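Local coordinates for ferripyochelin binding protein (Salmonella enterica subsp. enterica serovar Typhimurium, PDB 3R3R), which binds zinc and, as a member of the gamma-class carbonic anhydrase family, may be a carbonic anhydrase-like enzyme, at residues A[37-42]-A[170-175]; A[125-130]-A[148-153]; A[46-51]-A[55-60]. All blocks are in the same frame, centred on the assembly; numbering follows the deposited sequence.

Contact 1: A[37-42]-A[170-175]; sequences ADDVGI and NYVKWK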
loop_
_atom_site.group_PDB
_atom_site.type_symbol
_atom_site.label_atom_id
_atom_site.label_comp_id
_atom_site.label_asym_id
_atom_site.label_seq_id
_atom_site.Cartn_x
_atom_site.Cartn_y
_atom_site.Cartn_z
ATOM N N ALA A 37 -8.728 2.946 -5.729
ATOM C CA ALA A 37 -10.102 3.228 -5.358
ATOM C C ALA A 37 -10.280 4.659 -4.837
ATOM O O ALA A 37 -9.312 5.408 -4.693
ATOM C CB ALA A 37 -10.575 2.211 -4.349
ATOM N N ASP A 38 -11.529 5.045 -4.607
ATOM C CA ASP A 38 -11.850 6.381 -4.120
ATOM C C ASP A 38 -11.032 6.771 -2.893
ATOM O O ASP A 38 -10.807 5.956 -1.999
ATOM C CB ASP A 38 -13.318 6.459 -3.700
ATOM C CG ASP A 38 -14.294 6.303 -4.852
ATOM O OD1 ASP A 38 -13.904 6.365 -6.039
ATOM O OD2 ASP A 38 -15.490 6.147 -4.538
ATOM N N ASP A 39 -10.627 8.036 -2.845
ATOM C CA ASP A 39 -10.011 8.625 -1.658
ATOM C C ASP A 39 -8.631 8.067 -1.319
ATOM O O ASP A 39 -8.135 8.290 -0.222
ATOM C CB ASP A 39 -10.944 8.522 -0.445
ATOM C CG ASP A 39 -12.166 9.413 -0.575
ATOM O OD1 ASP A 39 -12.011 10.635 -0.798
ATOM O OD2 ASP A 39 -13.284 8.881 -0.469
ATOM N N VAL A 40 -8.014 7.350 -2.256
ATOM C CA VAL A 40 -6.625 6.926 -2.091
ATOM C C VAL A 40 -5.700 8.138 -2.208
ATOM O O VAL A 40 -5.932 9.034 -3.031
ATOM C CB VAL A 40 -6.258 5.844 -3.137
ATOM C CG1 VAL A 40 -4.751 5.653 -3.269
ATOM C CG2 VAL A 40 -6.894 4.520 -2.764
ATOM N N GLY A 41 -4.672 8.182 -1.364
ATOM C CA GLY A 41 -3.651 9.205 -1.471
ATOM C C GLY A 41 -2.294 8.586 -1.684
ATOM O O GLY A 41 -1.853 7.782 -0.860
ATOM N N ILE A 42 -1.640 8.971 -2.780
ATOM C CA ILE A 42 -0.277 8.534 -3.093
ATOM C C ILE A 42 0.621 9.756 -2.901
ATOM O O ILE A 42 0.510 10.757 -3.617
ATOM C CB ILE A 42 -0.159 8.014 -4.541
ATOM C CG1 ILE A 42 -1.255 6.990 -4.873
ATOM C CG2 ILE A 42 1.266 7.509 -4.814
ATOM C CD1 ILE A 42 -1.310 5.812 -3.953
ATOM N N ASN A 170 -7.526 10.592 9.128
ATOM C CA ASN A 170 -6.651 11.754 9.089
ATOM C C ASN A 170 -6.047 11.911 7.707
ATOM O O ASN A 170 -6.009 13.009 7.153
ATOM C CB ASN A 170 -5.519 11.635 10.116
ATOM C CG ASN A 170 -6.001 11.804 11.538
ATOM O OD1 ASN A 170 -7.055 12.391 11.772
ATOM N ND2 ASN A 170 -5.223 11.303 12.500
ATOM N N TYR A 171 -5.564 10.802 7.147
ATOM C CA TYR A 171 -4.909 10.864 5.845
ATOM C C TYR A 171 -5.868 11.193 4.700
ATOM O O TYR A 171 -5.469 11.831 3.731
ATOM C CB TYR A 171 -4.059 9.608 5.562
ATOM C CG TYR A 171 -2.594 9.884 5.842
ATOM C CD1 TYR A 171 -1.788 10.455 4.862
ATOM C CD2 TYR A 171 -2.034 9.642 7.091
ATOM C CE1 TYR A 171 -0.461 10.769 5.102
ATOM C CE2 TYR A 171 -0.693 9.959 7.348
ATOM C CZ TYR A 171 0.079 10.516 6.341
ATOM O OH TYR A 171 1.409 10.824 6.542
ATOM N N VAL A 172 -7.133 10.798 4.807
ATOM C CA VAL A 172 -8.110 11.248 3.817
ATOM C C VAL A 172 -8.290 12.774 3.927
ATOM O O VAL A 172 -8.286 13.491 2.923
ATOM C CB VAL A 172 -9.470 10.531 3.988
ATOM C CG1 VAL A 172 -10.569 11.245 3.184
ATOM C CG2 VAL A 172 -9.339 9.070 3.560
ATOM N N LYS A 173 -8.418 13.283 5.149
ATOM C CA LYS A 173 -8.534 14.725 5.350
ATOM C C LYS A 173 -7.315 15.463 4.782
ATOM O O LYS A 173 -7.454 16.488 4.097
ATOM C CB LYS A 173 -8.710 15.054 6.838
ATOM C CG LYS A 173 -9.990 14.517 7.472
ATOM C CD LYS A 173 -10.128 15.006 8.910
ATOM C CE LYS A 173 -11.249 14.281 9.635
ATOM N NZ LYS A 173 -10.927 12.838 9.794
ATOM N N TRP A 174 -6.124 14.948 5.068
ATOM C CA TRP A 174 -4.914 15.623 4.638
ATOM C C TRP A 174 -4.767 15.593 3.123
ATOM O O TRP A 174 -4.415 16.606 2.526
ATOM C CB TRP A 174 -3.682 15.077 5.376
ATOM C CG TRP A 174 -3.755 15.335 6.882
ATOM C CD1 TRP A 174 -4.385 16.387 7.514
ATOM C CD2 TRP A 174 -3.236 14.504 7.927
ATOM N NE1 TRP A 174 -4.270 16.252 8.873
ATOM C CE2 TRP A 174 -3.567 15.109 9.153
ATOM C CE3 TRP A 174 -2.512 13.310 7.944
ATOM C CZ2 TRP A 174 -3.183 14.571 10.377
ATOM C CZ3 TRP A 174 -2.148 12.772 9.164
ATOM C CH2 TRP A 174 -2.490 13.397 10.362
ATOM N N LYS A 175 -5.042 14.462 2.477
ATOM C CA LYS A 175 -5.009 14.492 1.014
ATOM C C LYS A 175 -6.057 15.467 0.453
ATOM O O LYS A 175 -5.784 16.169 -0.514
ATOM C CB LYS A 175 -5.050 13.102 0.373
ATOM C CG LYS A 175 -6.306 12.336 0.559
ATOM C CD LYS A 175 -7.318 12.582 -0.542
ATOM C CE LYS A 175 -8.533 11.749 -0.239
ATOM N NZ LYS A 175 -9.710 12.178 -1.025
#

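Contact 2: A[125-130]-A[148-153]; sequences VMIGAG and SPVKQI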
loop_
_atom_site.group_PDB
_atom_site.type_symbol
_atom_site.label_atom_id
_atom_site.label_comp_id
_atom_site.label_asym_id
_atom_site.label_seq_id
_atom_site.Cartn_x
_atom_site.Cartn_y
_atom_site.Cartn_z
ATOM N N VAL A 125 -4.603 -4.809 12.027
ATOM C CA VAL A 125 -3.267 -5.217 12.437
ATOM C C VAL A 125 -2.361 -4.000 12.423
ATOM O O VAL A 125 -2.499 -3.115 11.557
ATOM C CB VAL A 125 -2.698 -6.292 11.477
ATOM C CG1 VAL A 125 -1.190 -6.514 11.678
ATOM C CG2 VAL A 125 -3.448 -7.602 11.672
ATOM N N MET A 126 -1.448 -3.937 13.397
ATOM C CA MET A 126 -0.399 -2.925 13.365
ATOM C C MET A 126 0.949 -3.589 13.275
ATOM O O MET A 126 1.227 -4.560 13.990
ATOM C CB MET A 126 -0.428 -2.071 14.625
ATOM C CG MET A 126 0.563 -0.922 14.659
ATOM S SD MET A 126 0.306 0.012 16.192
ATOM C CE MET A 126 -1.472 -0.104 16.349
ATOM N N ILE A 127 1.792 -3.058 12.398
ATOM C CA ILE A 127 3.174 -3.525 12.246
ATOM C C ILE A 127 4.089 -2.379 12.658
ATOM O O ILE A 127 3.944 -1.286 12.170
ATOM C CB ILE A 127 3.433 -3.933 10.786
ATOM C CG1 ILE A 127 2.486 -5.091 10.401
ATOM C CG2 ILE A 127 4.914 -4.291 10.553
ATOM C CD1 ILE A 127 2.369 -5.329 8.954
ATOM N N GLY A 128 5.014 -2.651 13.569
ATOM C CA GLY A 128 5.928 -1.621 14.037
ATOM C C GLY A 128 6.872 -1.142 12.940
ATOM O O GLY A 128 7.165 -1.856 11.988
ATOM N N ALA A 129 7.396 0.066 13.104
ATOM C CA ALA A 129 8.388 0.609 12.181
ATOM C C ALA A 129 9.575 -0.337 12.027
ATOM O O ALA A 129 9.997 -0.994 12.981
ATOM C CB ALA A 129 8.862 1.958 12.682
ATOM N N GLY A 130 10.134 -0.384 10.824
ATOM C CA GLY A 130 11.359 -1.132 10.587
ATOM C C GLY A 130 11.209 -2.644 10.628
ATOM O O GLY A 130 12.203 -3.353 10.791
ATOM N N SER A 148 12.337 -7.945 12.827
ATOM C CA SER A 148 12.839 -8.439 11.553
ATOM C C SER A 148 13.465 -9.835 11.753
ATOM O O SER A 148 14.621 -9.940 12.161
ATOM C CB SER A 148 13.864 -7.443 11.000
ATOM O OG SER A 148 14.441 -7.911 9.804
ATOM N N PRO A 149 12.706 -10.915 11.470
ATOM C CA PRO A 149 11.315 -10.955 11.012
ATOM C C PRO A 149 10.341 -10.708 12.170
ATOM O O PRO A 149 10.692 -10.839 13.354
ATOM C CB PRO A 149 11.170 -12.387 10.479
ATOM C CG PRO A 149 12.065 -13.181 11.355
ATOM C CD PRO A 149 13.259 -12.275 11.644
ATOM N N VAL A 150 9.107 -10.361 11.834
ATOM C CA VAL A 150 8.172 -9.971 12.882
ATOM C C VAL A 150 7.848 -11.100 13.843
ATOM O O VAL A 150 7.803 -12.268 13.466
ATOM C CB VAL A 150 6.825 -9.447 12.324
ATOM C CG1 VAL A 150 6.998 -8.096 11.646
ATOM C CG2 VAL A 150 6.147 -10.484 11.390
ATOM N N LYS A 151 7.558 -10.706 15.071
ATOM C CA LYS A 151 6.992 -11.576 16.089
ATOM C C LYS A 151 5.655 -10.969 16.486
ATOM O O LYS A 151 5.495 -9.783 16.471
ATOM C CB LYS A 151 7.881 -11.614 17.330
ATOM C CG LYS A 151 9.271 -12.144 17.081
ATOM C CD LYS A 151 9.198 -13.520 16.505
ATOM C CE LYS A 151 10.554 -14.261 16.580
ATOM N NZ LYS A 151 11.506 -13.986 15.469
ATOM N N GLN A 152 4.701 -11.820 16.847
ATOM C CA GLN A 152 3.429 -11.355 17.390
ATOM C C GLN A 152 3.672 -10.942 18.829
ATOM O O GLN A 152 4.047 -11.777 19.651
ATOM C CB GLN A 152 2.396 -12.477 17.346
ATOM C CG GLN A 152 0.992 -11.993 17.663
ATOM C CD GLN A 152 -0.009 -13.118 17.742
ATOM O OE1 GLN A 152 -0.775 -13.369 16.805
ATOM N NE2 GLN A 152 -0.008 -13.808 18.862
ATOM N N ILE A 153 3.461 -9.669 19.148
ATOM C CA ILE A 153 3.831 -9.135 20.457
ATOM C C ILE A 153 2.681 -9.274 21.452
ATOM O O ILE A 153 2.865 -9.803 22.555
ATOM C CB ILE A 153 4.259 -7.644 20.348
ATOM C CG1 ILE A 153 5.358 -7.473 19.298
ATOM C CG2 ILE A 153 4.717 -7.094 21.696
ATOM C CD1 ILE A 153 6.591 -8.270 19.599
#

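Contact 3: A[46-51]-A[55-60]; sequences VVIRGD and VAIGAR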
loop_
_atom_site.group_PDB
_atom_site.type_symbol
_atom_site.label_atom_id
_atom_site.label_comp_id
_atom_site.label_asym_id
_atom_site.label_seq_id
_atom_site.Cartn_x
_atom_site.Cartn_y
_atom_site.Cartn_z
ATOM N N VAL A 46 6.777 8.185 -4.431
ATOM C CA VAL A 46 6.346 6.792 -4.350
ATOM C C VAL A 46 6.434 6.167 -5.734
ATOM O O VAL A 46 6.126 6.824 -6.727
ATOM C CB VAL A 46 4.882 6.737 -3.847
ATOM C CG1 VAL A 46 4.279 5.358 -4.010
ATOM C CG2 VAL A 46 4.806 7.149 -2.391
ATOM N N VAL A 47 6.812 4.896 -5.801
ATOM C CA VAL A 47 6.684 4.118 -7.037
ATOM C C VAL A 47 5.675 3.001 -6.835
ATOM O O VAL A 47 5.783 2.242 -5.867
ATOM C CB VAL A 47 8.010 3.449 -7.451
ATOM C CG1 VAL A 47 7.847 2.742 -8.803
ATOM C CG2 VAL A 47 9.145 4.473 -7.519
ATOM N N ILE A 48 4.701 2.885 -7.741
ATOM C CA ILE A 48 3.781 1.744 -7.748
ATOM C C ILE A 48 3.875 1.154 -9.139
ATOM O O ILE A 48 3.456 1.792 -10.101
ATOM C CB ILE A 48 2.325 2.129 -7.435
ATOM C CG1 ILE A 48 2.265 3.003 -6.174
ATOM C CG2 ILE A 48 1.493 0.861 -7.277
ATOM C CD1 ILE A 48 0.868 3.448 -5.759
ATOM N N ARG A 49 4.446 -0.044 -9.257
ATOM C CA ARG A 49 4.743 -0.615 -10.559
ATOM C C ARG A 49 3.953 -1.904 -10.766
ATOM O O ARG A 49 4.328 -2.962 -10.253
ATOM C CB ARG A 49 6.259 -0.810 -10.717
ATOM C CG ARG A 49 6.677 -1.285 -12.104
ATOM C CD ARG A 49 8.099 -0.871 -12.490
ATOM N NE ARG A 49 9.168 -1.388 -11.625
ATOM C CZ ARG A 49 9.772 -2.575 -11.760
ATOM N NH1 ARG A 49 10.775 -2.911 -10.944
ATOM N NH2 ARG A 49 9.398 -3.430 -12.715
ATOM N N GLY A 50 2.829 -1.788 -11.462
ATOM C CA GLY A 50 1.964 -2.927 -11.731
ATOM C C GLY A 50 2.164 -3.441 -13.144
ATOM O O GLY A 50 1.223 -3.475 -13.935
ATOM N N ASP A 51 3.388 -3.826 -13.468
ATOM C CA ASP A 51 3.675 -4.265 -14.828
ATOM C C ASP A 51 3.544 -5.768 -15.040
ATOM O O ASP A 51 2.697 -6.201 -15.812
ATOM C CB ASP A 51 5.044 -3.724 -15.317
ATOM C CG ASP A 51 6.205 -3.950 -14.325
ATOM O OD1 ASP A 51 6.089 -4.680 -13.334
ATOM O OD2 ASP A 51 7.263 -3.366 -14.594
ATOM N N VAL A 55 -1.711 -4.332 -9.191
ATOM C CA VAL A 55 -1.757 -3.743 -7.859
ATOM C C VAL A 55 -3.159 -3.175 -7.662
ATOM O O VAL A 55 -3.626 -2.398 -8.496
ATOM C CB VAL A 55 -0.720 -2.610 -7.724
ATOM C CG1 VAL A 55 -0.821 -1.985 -6.342
ATOM C CG2 VAL A 55 0.693 -3.134 -7.980
ATOM N N ALA A 56 -3.844 -3.595 -6.598
ATOM C CA ALA A 56 -5.189 -3.087 -6.293
ATOM C C ALA A 56 -5.159 -2.461 -4.915
ATOM O O ALA A 56 -4.733 -3.112 -3.954
ATOM C CB ALA A 56 -6.243 -4.208 -6.363
ATOM N N ILE A 57 -5.566 -1.195 -4.823
ATOM C CA ILE A 57 -5.523 -0.457 -3.567
ATOM C C ILE A 57 -6.922 0.046 -3.235
ATOM O O ILE A 57 -7.517 0.779 -4.015
ATOM C CB ILE A 57 -4.497 0.695 -3.611
ATOM C CG1 ILE A 57 -3.117 0.165 -4.034
ATOM C CG2 ILE A 57 -4.419 1.359 -2.248
ATOM C CD1 ILE A 57 -1.999 1.205 -4.048
ATOM N N GLY A 58 -7.434 -0.377 -2.083
ATOM C CA GLY A 58 -8.801 -0.094 -1.686
ATOM C C GLY A 58 -9.027 1.329 -1.203
ATOM O O GLY A 58 -8.081 2.092 -0.971
ATOM N N ALA A 59 -10.298 1.679 -1.027
ATOM C CA ALA A 59 -10.700 3.051 -0.742
ATOM C C ALA A 59 -10.106 3.595 0.558
ATOM O O ALA A 59 -9.966 2.874 1.559
ATOM C CB ALA A 59 -12.233 3.181 -0.730
ATOM N N ARG A 60 -9.765 4.881 0.531
ATOM C CA ARG A 60 -9.332 5.610 1.724
ATOM C C ARG A 60 -8.015 5.093 2.276
ATOM O O ARG A 60 -7.747 5.210 3.467
ATOM C CB ARG A 60 -10.427 5.607 2.813
ATOM C CG ARG A 60 -11.774 6.196 2.349
ATOM C CD ARG A 60 -12.884 6.021 3.389
ATOM N NE ARG A 60 -13.016 4.625 3.779
ATOM C CZ ARG A 60 -13.680 3.696 3.091
ATOM N NH1 ARG A 60 -14.356 3.994 1.978
ATOM N NH2 ARG A 60 -13.683 2.449 3.533
#

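Contact 1: A[37-42]-A[170-175]
Asp39 and Lys175 form the salt bridge that ties the 37-42 turn to the C-terminal helix, with Lys175 NZ 2.8 Å from Asp39 OD1. The ammonium approaches the carboxylate through the anti lone pair of OD1, on the side away from OD2, and the two side chains cross at about a right angle. On its way there the lysine passes over the turn, where its CE lies 3.5 Å from Asp39 O. The bend of Lys175 at chi2 (90°) turns the chain toward Asp39, and the extended remainder brings NZ to OD1. Val172, one helical turn earlier, rests its CG2 4.0 Å from the same Asp39 O, a loose van der Waals contact beside the salt bridge.

Asp39 is the third residue of a type II beta turn from Ala37 to Val40 and takes the left-handed backbone conformation (phi 68°) that such a turn needs there. Farther out, Arg21 grips both partners: its NE makes a second salt bridge to Asp39 OD1, while its backbone O accepts a bond from Lys175 NZ. Arg60 packs against Asp39 and Val172. Two cationic groups thus converge on one carboxylate oxygen, an arrangement that would probably keep Asp39 ionised; OD2 is hydrogen-bonded as well, and bonds on both oxygens would probably limit rotation of the carboxylate.

Contact 2: A[125-130]-A[148-153]
Ile127 and Val150 meet through methyl groups alone, with no ring or amide taking part. CG2 of Ile127 lies 4.5 Å from CG1 of Val150, at the long end of van der Waals range. Val150 aims its CB at the other segment, and with CG1 anti to the carbonyl carbon (chi1 -70°) that methyl is the one that reaches Ile127. The CA atoms of the pair stand 8.2 Å apart, too far for any backbone bond, and no hydrogen bond joins the two segments.

A second, more peripheral touch follows where the chain leaves strand 125-127. Gly130, in the left-handed region (phi 71°), turns the backbone there, and its O comes 4.4 Å from CB of Ser148. The next residue of that second segment, Pro149, follows a cis peptide bond and packs on Pro134. Together the two touches bury a modest 76 Å².

The surroundings explain the separation. Strand 143-146 lies between strands 125-127 and 151-155 in the same sheet, and Met126 forms backbone bonds with Tyr143 and Tyr145. On the other side, Ile127 is bonded to Leu108 and Gly110. Val150 also touches Ser131 and Val133, and Ser148 touches Leu132, so the 148-153 segment packs along the end of the next face as well. The sequence from Ile127 into Ser131, an aliphatic residue followed by glycine and a tight corner, fits the hexapeptide repeat of a left-handed beta-helix. The chain from 148 onward lies at the C-terminal end of the beta-helix, with strand 151-155 running antiparallel to the last coil strand.

Contact 3: A[46-51]-A[55-60]
Strands 47-50 and 55-57 run at 126° to each other with their axes 8.1 Å apart at closest, and their backbones come nearest at Gly50 and Val55, with CA atoms 5.4 Å apart across the corner at Asp51. No hydrogen bond spans the gap, which is filled by aliphatic side chains. Ile48 and Val55 carry most of the contact. CG2 of Ile48, anti to the backbone N, comes 3.8 Å from CG1 of Val55 as the two side chains cross obliquely, while the other branch of Ile48 reaches out to meet Ile57 tip to tip, CD1 to CD1 at 4.0 Å. Val55 also lays its CG2 4.0 Å from CA of Gly50.

Arg49 points the other way. Its NH2 makes a salt-bridge hydrogen bond to Asp51 OD2, 2.8 Å, meeting the syn lone pair almost within the guanidinium plane, and Asp51 OD1 is hydrogen-bonded to NE2 of the zinc ligand His70. Arg49 thus reaches toward the metal site while Ile48 faces the interior. Inside the coil, Ile48 and Ile57 pack on Leu69 of strand 68-70, Ile48 touches Val34, and Ile57 touches Leu36 of strand 34-36 and Ile63 of strand 62-63, joining all three faces of the beta-helix.

In the fold
Contacts 1 and 3 are neighbours, their centres 13 Å apart, and are joined by probable backbone hydrogen bonds from Ala37 N to Ile57 O (3.0 Å) and from Arg60 N to Asp38 O (2.9 Å), where adjacent coils of the beta-helix stack. Contact 2 lies farther along the beta-helix, its centre 24 Å from that of contact 1 and 22 Å from that of contact 3, but strand 151-155 leads into the helix 158-182 that runs back to contact 1. Contact 3 adjoins the metal site: the nearest side-chain atoms of Arg49 are about 5 Å from the zinc ion and about 3 Å from the side chain of His70. Contacts 1 and 2 lie away from it.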